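Local coordinates for rhamnosidase B (Bacillus sp., PDB 2OKX), which hydrolyses terminal alpha-L-rhamnose residues from glycosides as a family 78 glycoside hydrolase, probably with inversion at the anomeric carbon, at residues A[631-634]-A[635-639]; A[596-599]-A[600-604]; A[652-655]-A[656-660]; A[574-577]-A[578-581]. One frame throughout, in Å; residues are numbered along the deposited sequence.

Interaction 1: A[631-634]-A[635-639]; sequences FFWI and LACRE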
loop_
_atom_site.group_PDB
_atom_site.type_symbol
_atom_site.label_atom_id
_atom_site.label_comp_id
_atom_site.label_asym_id
_atom_site.label_seq_id
_atom_site.Cartn_x
_atom_site.Cartn_y
_atom_site.Cartn_z
ATOM N N PHE A 631 18.120 0.898 8.703
ATOM C CA PHE A 631 19.249 -0.023 8.670
ATOM C C PHE A 631 19.070 -0.995 7.503
ATOM O O PHE A 631 20.046 -1.395 6.868
ATOM C CB PHE A 631 19.365 -0.810 9.984
ATOM C CG PHE A 631 19.541 0.056 11.207
ATOM C CD1 PHE A 631 20.111 1.322 11.110
ATOM C CD2 PHE A 631 19.147 -0.406 12.460
ATOM C CE1 PHE A 631 20.283 2.121 12.248
ATOM C CE2 PHE A 631 19.316 0.384 13.602
ATOM C CZ PHE A 631 19.885 1.650 13.491
ATOM N N PHE A 632 17.824 -1.375 7.219
ATOM C CA PHE A 632 17.563 -2.294 6.114
ATOM C C PHE A 632 17.797 -1.589 4.787
ATOM O O PHE A 632 18.128 -2.228 3.784
ATOM C CB PHE A 632 16.135 -2.852 6.183
ATOM C CG PHE A 632 15.890 -3.743 7.369
ATOM C CD1 PHE A 632 16.943 -4.441 7.962
ATOM C CD2 PHE A 632 14.613 -3.884 7.902
ATOM C CE1 PHE A 632 16.724 -5.259 9.069
ATOM C CE2 PHE A 632 14.387 -4.698 9.006
ATOM C CZ PHE A 632 15.447 -5.388 9.592
ATOM N N TRP A 633 17.623 -0.271 4.786
ATOM C CA TRP A 633 17.854 0.530 3.589
ATOM C C TRP A 633 19.348 0.477 3.274
ATOM O O TRP A 633 19.749 0.345 2.118
ATOM C CB TRP A 633 17.437 1.987 3.822
ATOM C CG TRP A 633 17.890 2.925 2.729
ATOM C CD1 TRP A 633 17.409 2.992 1.453
ATOM C CD2 TRP A 633 18.934 3.905 2.815
ATOM N NE1 TRP A 633 18.089 3.952 0.737
ATOM C CE2 TRP A 633 19.031 4.527 1.549
ATOM C CE3 TRP A 633 19.797 4.318 3.840
ATOM C CZ2 TRP A 633 19.960 5.543 1.278
ATOM C CZ3 TRP A 633 20.723 5.329 3.572
ATOM C CH2 TRP A 633 20.794 5.928 2.300
ATOM N N ILE A 634 20.176 0.593 4.309
ATOM C CA ILE A 634 21.618 0.543 4.110
ATOM C C ILE A 634 21.976 -0.837 3.566
ATOM O O ILE A 634 22.772 -0.965 2.637
ATOM C CB ILE A 634 22.372 0.807 5.432
ATOM C CG1 ILE A 634 22.157 2.266 5.859
ATOM C CG2 ILE A 634 23.862 0.517 5.256
ATOM C CD1 ILE A 634 22.751 2.619 7.214
ATOM N N LEU A 635 21.368 -1.867 4.146
ATOM C CA LEU A 635 21.600 -3.238 3.707
ATOM C C LEU A 635 21.224 -3.348 2.231
ATOM O O LEU A 635 21.995 -3.864 1.422
ATOM C CB LEU A 635 20.735 -4.207 4.515
ATOM C CG LEU A 635 21.257 -5.626 4.771
ATOM C CD1 LEU A 635 20.083 -6.512 5.144
ATOM C CD2 LEU A 635 21.969 -6.180 3.555
ATOM N N ALA A 636 20.037 -2.856 1.884
ATOM C CA ALA A 636 19.568 -2.913 0.503
ATOM C C ALA A 636 20.522 -2.196 -0.450
ATOM O O ALA A 636 20.732 -2.644 -1.580
ATOM C CB ALA A 636 18.167 -2.317 0.398
ATOM N N CYS A 637 21.091 -1.080 0.000
ATOM C CA CYS A 637 22.036 -0.328 -0.821
ATOM C C CYS A 637 23.262 -1.190 -1.088
ATOM O O CYS A 637 23.741 -1.273 -2.218
ATOM C CB CYS A 637 22.466 0.965 -0.115
ATOM S SG CYS A 637 21.223 2.278 -0.120
ATOM N N ARG A 638 23.773 -1.827 -0.041
ATOM C CA ARG A 638 24.934 -2.689 -0.192
ATOM C C ARG A 638 24.603 -3.838 -1.140
ATOM O O ARG A 638 25.359 -4.133 -2.063
ATOM C CB ARG A 638 25.360 -3.276 1.155
ATOM C CG ARG A 638 26.453 -4.324 0.995
ATOM C CD ARG A 638 26.817 -5.032 2.280
ATOM N NE ARG A 638 27.857 -6.027 2.027
ATOM C CZ ARG A 638 28.489 -6.720 2.970
ATOM N NH1 ARG A 638 28.191 -6.536 4.249
ATOM N NH2 ARG A 638 29.426 -7.594 2.632
ATOM N N GLU A 639 23.466 -4.487 -0.901
ATOM C CA GLU A 639 23.056 -5.614 -1.727
ATOM C C GLU A 639 22.841 -5.220 -3.182
ATOM O O GLU A 639 23.153 -5.987 -4.085
ATOM C CB GLU A 639 21.804 -6.263 -1.130
ATOM C CG GLU A 639 22.114 -7.033 0.144
ATOM C CD GLU A 639 20.885 -7.532 0.875
ATOM O OE1 GLU A 639 21.033 -8.441 1.713
ATOM O OE2 GLU A 639 19.777 -7.015 0.630
#

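Interaction 2: A[596-599]-A[600-604]; sequences IVER and CLNLV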
loop_
_atom_site.group_PDB
_atom_site.type_symbol
_atom_site.label_atom_id
_atom_site.label_comp_id
_atom_site.label_asym_id
_atom_site.label_seq_id
_atom_site.Cartn_x
_atom_site.Cartn_y
_atom_site.Cartn_z
ATOM N N ILE A 596 13.990 -0.268 -10.719
ATOM C CA ILE A 596 13.029 0.027 -9.669
ATOM C C ILE A 596 13.730 0.032 -8.309
ATOM O O ILE A 596 13.405 0.828 -7.435
ATOM C CB ILE A 596 11.869 -1.004 -9.664
ATOM C CG1 ILE A 596 10.883 -0.678 -8.541
ATOM C CG2 ILE A 596 12.422 -2.417 -9.512
ATOM C CD1 ILE A 596 9.658 -1.593 -8.500
ATOM N N VAL A 597 14.705 -0.851 -8.131
ATOM C CA VAL A 597 15.421 -0.912 -6.868
ATOM C C VAL A 597 16.210 0.377 -6.632
ATOM O O VAL A 597 16.104 0.984 -5.566
ATOM C CB VAL A 597 16.389 -2.115 -6.820
ATOM C CG1 VAL A 597 17.116 -2.136 -5.492
ATOM C CG2 VAL A 597 15.614 -3.421 -7.030
ATOM N N GLU A 598 16.993 0.806 -7.618
ATOM C CA GLU A 598 17.766 2.030 -7.440
ATOM C C GLU A 598 16.851 3.232 -7.225
ATOM O O GLU A 598 17.138 4.095 -6.393
ATOM C CB GLU A 598 18.688 2.296 -8.633
ATOM C CG GLU A 598 19.539 3.544 -8.408
ATOM C CD GLU A 598 20.599 3.768 -9.461
ATOM O OE1 GLU A 598 21.174 4.875 -9.472
ATOM O OE2 GLU A 598 20.865 2.850 -10.267
ATOM N N ARG A 599 15.751 3.289 -7.969
ATOM C CA ARG A 599 14.804 4.392 -7.821
ATOM C C ARG A 599 14.348 4.486 -6.371
ATOM O O ARG A 599 14.305 5.568 -5.796
ATOM C CB ARG A 599 13.584 4.196 -8.731
ATOM C CG ARG A 599 12.411 5.116 -8.387
ATOM C CD ARG A 599 11.249 4.989 -9.363
ATOM N NE ARG A 599 10.013 5.500 -8.772
ATOM C CZ ARG A 599 9.786 6.777 -8.475
ATOM N NH1 ARG A 599 10.713 7.696 -8.725
ATOM N NH2 ARG A 599 8.642 7.126 -7.895
ATOM N N CYS A 600 14.014 3.346 -5.777
ATOM C CA CYS A 600 13.561 3.327 -4.394
ATOM C C CYS A 600 14.656 3.737 -3.419
ATOM O O CYS A 600 14.411 4.520 -2.500
ATOM C CB CYS A 600 13.031 1.938 -4.030
ATOM S SG CYS A 600 11.477 1.533 -4.877
ATOM N N LEU A 601 15.859 3.205 -3.616
ATOM C CA LEU A 601 16.975 3.533 -2.739
ATOM C C LEU A 601 17.292 5.030 -2.797
ATOM O O LEU A 601 17.636 5.636 -1.783
ATOM C CB LEU A 601 18.214 2.722 -3.131
ATOM C CG LEU A 601 18.084 1.196 -3.056
ATOM C CD1 LEU A 601 19.387 0.554 -3.504
ATOM C CD2 LEU A 601 17.738 0.766 -1.641
ATOM N N ASN A 602 17.166 5.619 -3.982
ATOM C CA ASN A 602 17.445 7.042 -4.171
ATOM C C ASN A 602 16.394 7.963 -3.550
ATOM O O ASN A 602 16.685 9.117 -3.242
ATOM C CB ASN A 602 17.576 7.365 -5.667
ATOM C CG ASN A 602 18.891 6.883 -6.264
ATOM O OD1 ASN A 602 19.017 6.744 -7.482
ATOM N ND2 ASN A 602 19.878 6.640 -5.411
ATOM N N LEU A 603 15.175 7.463 -3.368
ATOM C CA LEU A 603 14.105 8.279 -2.791
ATOM C C LEU A 603 14.231 8.489 -1.282
ATOM O O LEU A 603 13.790 9.514 -0.752
ATOM C CB LEU A 603 12.735 7.655 -3.091
ATOM C CG LEU A 603 12.161 7.816 -4.503
ATOM C CD1 LEU A 603 10.897 6.965 -4.658
ATOM C CD2 LEU A 603 11.841 9.287 -4.754
ATOM N N VAL A 604 14.841 7.530 -0.593
ATOM C CA VAL A 604 14.974 7.610 0.858
ATOM C C VAL A 604 15.724 8.833 1.396
ATOM O O VAL A 604 15.253 9.483 2.328
ATOM C CB VAL A 604 15.619 6.321 1.422
ATOM C CG1 VAL A 604 15.750 6.416 2.939
ATOM C CG2 VAL A 604 14.759 5.113 1.044
#

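Interaction 3: A[652-655]-A[656-660]; sequences RIWP and AVKHT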
loop_
_atom_site.group_PDB
_atom_site.type_symbol
_atom_site.label_atom_id
_atom_site.label_comp_id
_atom_site.label_asym_id
_atom_site.label_seq_id
_atom_site.Cartn_x
_atom_site.Cartn_y
_atom_site.Cartn_z
ATOM N N ARG A 652 27.624 7.604 -5.263
ATOM C CA ARG A 652 26.540 8.574 -5.154
ATOM C C ARG A 652 25.767 8.444 -3.850
ATOM O O ARG A 652 25.353 9.446 -3.267
ATOM C CB ARG A 652 25.546 8.421 -6.312
ATOM C CG ARG A 652 26.082 8.782 -7.688
ATOM C CD ARG A 652 24.931 8.957 -8.669
ATOM N NE ARG A 652 24.164 7.727 -8.862
ATOM C CZ ARG A 652 24.493 6.767 -9.721
ATOM N NH1 ARG A 652 23.739 5.681 -9.829
ATOM N NH2 ARG A 652 25.569 6.901 -10.487
ATOM N N ILE A 653 25.579 7.211 -3.389
ATOM C CA ILE A 653 24.807 6.965 -2.176
ATOM C C ILE A 653 25.594 6.970 -0.863
ATOM O O ILE A 653 25.009 7.153 0.205
ATOM C CB ILE A 653 24.028 5.617 -2.289
ATOM C CG1 ILE A 653 22.741 5.687 -1.471
ATOM C CG2 ILE A 653 24.890 4.457 -1.798
ATOM C CD1 ILE A 653 21.708 6.620 -2.059
ATOM N N TRP A 654 26.910 6.776 -0.929
ATOM C CA TRP A 654 27.722 6.741 0.292
ATOM C C TRP A 654 27.469 7.898 1.260
ATOM O O TRP A 654 27.270 7.677 2.455
ATOM C CB TRP A 654 29.218 6.686 -0.047
ATOM C CG TRP A 654 30.098 6.916 1.157
ATOM C CD1 TRP A 654 31.040 7.896 1.306
ATOM C CD2 TRP A 654 30.088 6.181 2.391
ATOM N NE1 TRP A 654 31.613 7.818 2.555
ATOM C CE2 TRP A 654 31.049 6.777 3.241
ATOM C CE3 TRP A 654 29.360 5.080 2.861
ATOM C CZ2 TRP A 654 31.300 6.308 4.538
ATOM C CZ3 TRP A 654 29.610 4.614 4.152
ATOM C CH2 TRP A 654 30.573 5.229 4.973
ATOM N N PRO A 655 27.485 9.146 0.765
ATOM C CA PRO A 655 27.250 10.297 1.645
ATOM C C PRO A 655 25.958 10.191 2.459
ATOM O O PRO A 655 25.951 10.463 3.662
ATOM C CB PRO A 655 27.235 11.473 0.671
ATOM C CG PRO A 655 28.230 11.043 -0.361
ATOM C CD PRO A 655 27.849 9.594 -0.591
ATOM N N ALA A 656 24.868 9.793 1.807
ATOM C CA ALA A 656 23.586 9.655 2.493
ATOM C C ALA A 656 23.664 8.559 3.549
ATOM O O ALA A 656 23.034 8.654 4.605
ATOM C CB ALA A 656 22.481 9.337 1.488
ATOM N N VAL A 657 24.435 7.515 3.261
ATOM C CA VAL A 657 24.595 6.403 4.194
ATOM C C VAL A 657 25.399 6.845 5.412
ATOM O O VAL A 657 25.030 6.565 6.553
ATOM C CB VAL A 657 25.315 5.211 3.519
ATOM C CG1 VAL A 657 25.631 4.139 4.549
ATOM C CG2 VAL A 657 24.438 4.636 2.412
ATOM N N LYS A 658 26.505 7.535 5.154
ATOM C CA LYS A 658 27.377 8.032 6.214
ATOM C C LYS A 658 26.608 9.019 7.092
ATOM O O LYS A 658 26.660 8.955 8.322
ATOM C CB LYS A 658 28.590 8.720 5.584
ATOM C CG LYS A 658 29.609 9.274 6.562
ATOM C CD LYS A 658 30.759 9.927 5.803
ATOM C CE LYS A 658 31.814 10.475 6.746
ATOM N NZ LYS A 658 32.388 9.403 7.602
ATOM N N HIS A 659 25.886 9.921 6.437
ATOM C CA HIS A 659 25.097 10.940 7.117
ATOM C C HIS A 659 24.130 10.378 8.161
ATOM O O HIS A 659 24.123 10.823 9.308
ATOM C CB HIS A 659 24.319 11.759 6.084
ATOM C CG HIS A 659 23.403 12.779 6.684
ATOM N ND1 HIS A 659 23.860 13.858 7.411
ATOM C CD2 HIS A 659 22.053 12.879 6.674
ATOM C CE1 HIS A 659 22.831 14.577 7.823
ATOM N NE2 HIS A 659 21.723 14.005 7.389
ATOM N N THR A 660 23.317 9.400 7.771
ATOM C CA THR A 660 22.350 8.832 8.702
ATOM C C THR A 660 22.998 8.015 9.819
ATOM O O THR A 660 22.559 8.076 10.971
ATOM C CB THR A 660 21.294 7.965 7.962
ATOM O OG1 THR A 660 20.211 7.679 8.854
ATOM C CG2 THR A 660 21.905 6.655 7.476
HETATM O O HOH W 1 24.046 10.313 -1.155
#

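Interaction 4: A[574-577]-A[578-581]; sequences VFWV and GDSR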
loop_
_atom_site.group_PDB
_atom_site.type_symbol
_atom_site.label_atom_id
_atom_site.label_comp_id
_atom_site.label_asym_id
_atom_site.label_seq_id
_atom_site.Cartn_x
_atom_site.Cartn_y
_atom_site.Cartn_z
ATOM N N VAL A 574 1.974 1.724 -0.445
ATOM C CA VAL A 574 3.038 2.611 0.027
ATOM C C VAL A 574 4.435 2.003 -0.058
ATOM O O VAL A 574 4.629 0.821 0.229
ATOM C CB VAL A 574 2.784 3.018 1.503
ATOM C CG1 VAL A 574 3.979 3.791 2.060
ATOM C CG2 VAL A 574 1.524 3.867 1.597
ATOM N N PHE A 575 5.411 2.819 -0.450
ATOM C CA PHE A 575 6.780 2.344 -0.510
ATOM C C PHE A 575 7.365 2.373 0.898
ATOM O O PHE A 575 7.859 3.407 1.362
ATOM C CB PHE A 575 7.627 3.209 -1.455
ATOM C CG PHE A 575 9.119 3.015 -1.297
ATOM C CD1 PHE A 575 9.648 1.783 -0.912
ATOM C CD2 PHE A 575 9.994 4.072 -1.528
ATOM C CE1 PHE A 575 11.028 1.611 -0.759
ATOM C CE2 PHE A 575 11.373 3.913 -1.381
ATOM C CZ PHE A 575 11.890 2.680 -0.993
ATOM N N TRP A 576 7.278 1.238 1.584
ATOM C CA TRP A 576 7.837 1.116 2.919
ATOM C C TRP A 576 9.260 0.610 2.732
ATOM O O TRP A 576 9.492 -0.403 2.070
ATOM C CB TRP A 576 7.025 0.137 3.763
ATOM C CG TRP A 576 5.795 0.743 4.379
ATOM C CD1 TRP A 576 4.539 0.801 3.839
ATOM C CD2 TRP A 576 5.695 1.315 5.687
ATOM N NE1 TRP A 576 3.660 1.363 4.741
ATOM C CE2 TRP A 576 4.346 1.684 5.884
ATOM C CE3 TRP A 576 6.617 1.543 6.720
ATOM C CZ2 TRP A 576 3.894 2.268 7.073
ATOM C CZ3 TRP A 576 6.166 2.124 7.905
ATOM C CH2 TRP A 576 4.816 2.477 8.070
ATOM N N VAL A 577 10.210 1.333 3.312
ATOM C CA VAL A 577 11.623 1.010 3.182
ATOM C C VAL A 577 12.019 -0.373 3.681
ATOM O O VAL A 577 12.705 -1.115 2.978
ATOM C CB VAL A 577 12.469 2.078 3.894
ATOM C CG1 VAL A 577 13.956 1.784 3.720
ATOM C CG2 VAL A 577 12.121 3.452 3.327
ATOM N N GLY A 578 11.590 -0.722 4.888
ATOM C CA GLY A 578 11.943 -2.021 5.430
ATOM C C GLY A 578 11.526 -3.174 4.537
ATOM O O GLY A 578 12.313 -4.086 4.276
ATOM N N ASP A 579 10.285 -3.137 4.064
ATOM C CA ASP A 579 9.764 -4.195 3.206
ATOM C C ASP A 579 10.596 -4.357 1.933
ATOM O O ASP A 579 10.873 -5.478 1.497
ATOM C CB ASP A 579 8.316 -3.898 2.787
ATOM C CG ASP A 579 7.386 -3.663 3.965
ATOM O OD1 ASP A 579 6.238 -4.163 3.919
ATOM O OD2 ASP A 579 7.783 -2.966 4.921
ATOM N N SER A 580 10.988 -3.230 1.346
ATOM C CA SER A 580 11.737 -3.230 0.095
ATOM C C SER A 580 13.045 -4.017 0.079
ATOM O O SER A 580 13.465 -4.474 -0.978
ATOM C CB SER A 580 12.010 -1.791 -0.356
ATOM O OG SER A 580 13.046 -1.203 0.406
ATOM N N ARG A 581 13.701 -4.162 1.224
ATOM C CA ARG A 581 14.953 -4.916 1.250
ATOM C C ARG A 581 14.695 -6.363 0.832
ATOM O O ARG A 581 15.378 -6.895 -0.046
ATOM C CB ARG A 581 15.589 -4.876 2.642
ATOM C CG ARG A 581 16.928 -5.615 2.739
ATOM C CD ARG A 581 16.754 -7.067 3.176
ATOM N NE ARG A 581 18.012 -7.812 3.112
ATOM C CZ ARG A 581 18.203 -9.013 3.654
ATOM N NH1 ARG A 581 19.382 -9.615 3.546
ATOM N NH2 ARG A 581 17.221 -9.614 4.311
#

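Interaction 1: A[631-634]-A[635-639]
Leu635, Ala636, Cys637 and Arg638 each give their backbone N-H to the carbonyl four residues earlier, of Phe631, Phe632, Trp633 and Ile634, so that the two segments form one uninterrupted run of alpha-helix, in which the shortest of these bonds is that from Ala636 N to Phe632 O, 2.8 Å.

Between side chains the contact rests on one pair, Trp633 and Cys637, one turn apart. The sulfur lies over a face of the indole, 3.8 Å from Cys637 SG to the centroid of the five-membered ring of Trp633 and 24° off the ring normal. It is displaced toward the rim, and the nearest ring atom is Trp633 CE2, 3.6 Å from Cys637 SG. This is a sulfur-aromatic contact in its i to i+4 form. Two torsions produce it: the indole swings out with CG anti to the backbone N (chi1 169°), while the thiol turns beside its own backbone N (chi1 -75°) and stands above the ring.

Helix 627-644 belongs to the catalytic (alpha/alpha) barrel domain expected of family 78, and it is enclosed by other helices. The indole is held at a second point, since Trp633 NE1 donates to the carbonyl of Leu601, and Tyr614 meets its ring edge-to-face.

Elsewhere on the helix, Leu635 CB rests 3.4 Å from Phe632 O, and its branched end turns to Arg581 of helix 577-590. The extended chain of Arg638 touches the preceding turn through CB, 3.8 Å from Ile634 O, and carries its guanidinium outward to a salt bridge with Asp708.

Interaction 2: A[596-599]-A[600-604]
Ile596, Val597 and Glu598 accept backbone hydrogen bonds from Cys600, Leu601 and Asn602 in turn, all of regular helical form. The next, from Leu603 N to Arg599 O, is weak: its length is 3.2 Å and its N-H...O angle only 130°. Leu603 N also bonds to Cys600 O, so hydrogen bonding here is shared between a four-residue and a three-residue step.

Apolar contacts run along two sides of the helix. Val597 and Leu601 lie alongside each other and point the same way, with Val597 CG1 4.0 Å from Leu601 CD1. Ile596 CG1 approaches Cys600 SG more loosely, at 4.3 Å.

In the two pairs that involve polar side chains, the closest approach has carbon on one side. Leu603 CD1 sits over one face of the Arg599 guanidinium, 3.9 Å from Arg599 NH2 and toward its rim. With CG anti to the backbone N (chi1 166°), the long Arg599 chain runs out to Asp194 and Asp563, two carboxylates that share this buried cation. Glu598 and Asn602 meet with carboxylate and amide planes 80° apart; the close approach is Glu598 CG to Asn602 OD1, 3.4 Å. The carboxylate itself has its salt-bridge partner in Arg652.

Pairing of i with i+4 is the ordinary alpha-helical repeat, carried here by helix 595-603 of the six-hairpin glycosidase domain, an (alpha/alpha) barrel, in which Val597 and Leu601 pack against helix 627-644 and Val597 also against helix 577-590.

Interaction 3: A[652-655]-A[656-660]
One face of the Trp654 indole is covered by Lys658, whose CB stands 4.0 Å from the centroid of the six-membered ring, 19° off its normal and displaced toward the rim. This is a CH-pi contact across one helical turn. Lys658 CD extends it, lying 3.9 Å from Trp654 CZ2. Both side chains leave with CG anti to the backbone N (chi1 169° for Trp654, -179° for Lys658), which lets the lysine methylenes rise over the ring. Val657 CG1 comes in obliquely, 4.0 Å from Trp654 CZ3.

The backbone is helical but kinked at Pro655, whose nitrogen has no hydrogen to give. Next to the kink a water is inserted, donating to Arg652 O at 2.6 Å and accepting from Ala656 N at 3.1 Å. Past it, Val657, Lys658 and His659 bond to Ile653 O, Trp654 O and Pro655 O; Lys658 N to Trp654 O and His659 N to Pro655 O are both 2.8 Å.

Trp654 NE1 donates to Glu721, while the ring packs on helices 696-715 and 723-739. Placing an alanine at Trp654 would probably leave the lysine methylenes without their aromatic support and Glu721 without its indole donor.

The chemistry is that of a boundary: the aliphatic part of the lysine is spent on an aromatic face, its amine is carried beyond the ring, and beside the proline a water bridges Arg652 O and Ala656 N, which stand too far apart for a direct helical bond.

Interaction 4: A[574-577]-A[578-581]
The first turn of helix 577-590 is formed here, where the loop carrying Phe575 and Trp576 runs into the helix through Val577 and Gly578. Ser580 grips this turn twice. Its backbone N donates to Trp576 O over 3.3 Å, and its hydroxyl reaches back one turn, Ser580 OG giving a short bond of 2.6 Å to Val577 O. That bond depends on OG standing between the backbone N and the carbonyl carbon (chi1 76°), which turns the hydroxyl toward the preceding segment. The methylene of the same serine meets the Phe575 ring at its edge and in its plane, Ser580 CB lying 3.6 Å from Phe575 CE1. On another side of the turn Asp579 OD2 approaches Trp576 CB at 3.4 Å, while Asp579 OD1 binds a glycerol, probably from the crystallisation liquor.

With an alanine at Ser580, the Val577 carbonyl would probably lose its hydroxyl partner, and the Phe575 edge would keep only a methyl beside it.

At the end of this turn Arg581 forms salt bridges with Glu639 of helix 627-644 and Glu809 of helix 801-813, and Val577 packs on Trp633, so the start of the helix lies against helices 627-644 and 801-813.

Overall arrangement
All four contacts lie in the glycosidase domain and show side chains about one turn apart meeting on helices that also pack against each other. Interactions 1, 2 and 4 are buried, whereas interaction 3 is partly exposed. Interaction 1 is the meeting point: its Trp633 touches residues of the other three, and its Glu639 forms a salt bridge to Arg581 of interaction 4. Interactions 2 and 3 are joined by Glu598 and Arg652. Chemistry follows place, with sulfur on an indole in the core, lysine methylenes on an indole nearer the surface, a leucine methyl over one face of a buried guanidinium in 596-604, and a serine hydroxyl on a backbone carbonyl where a helix begins.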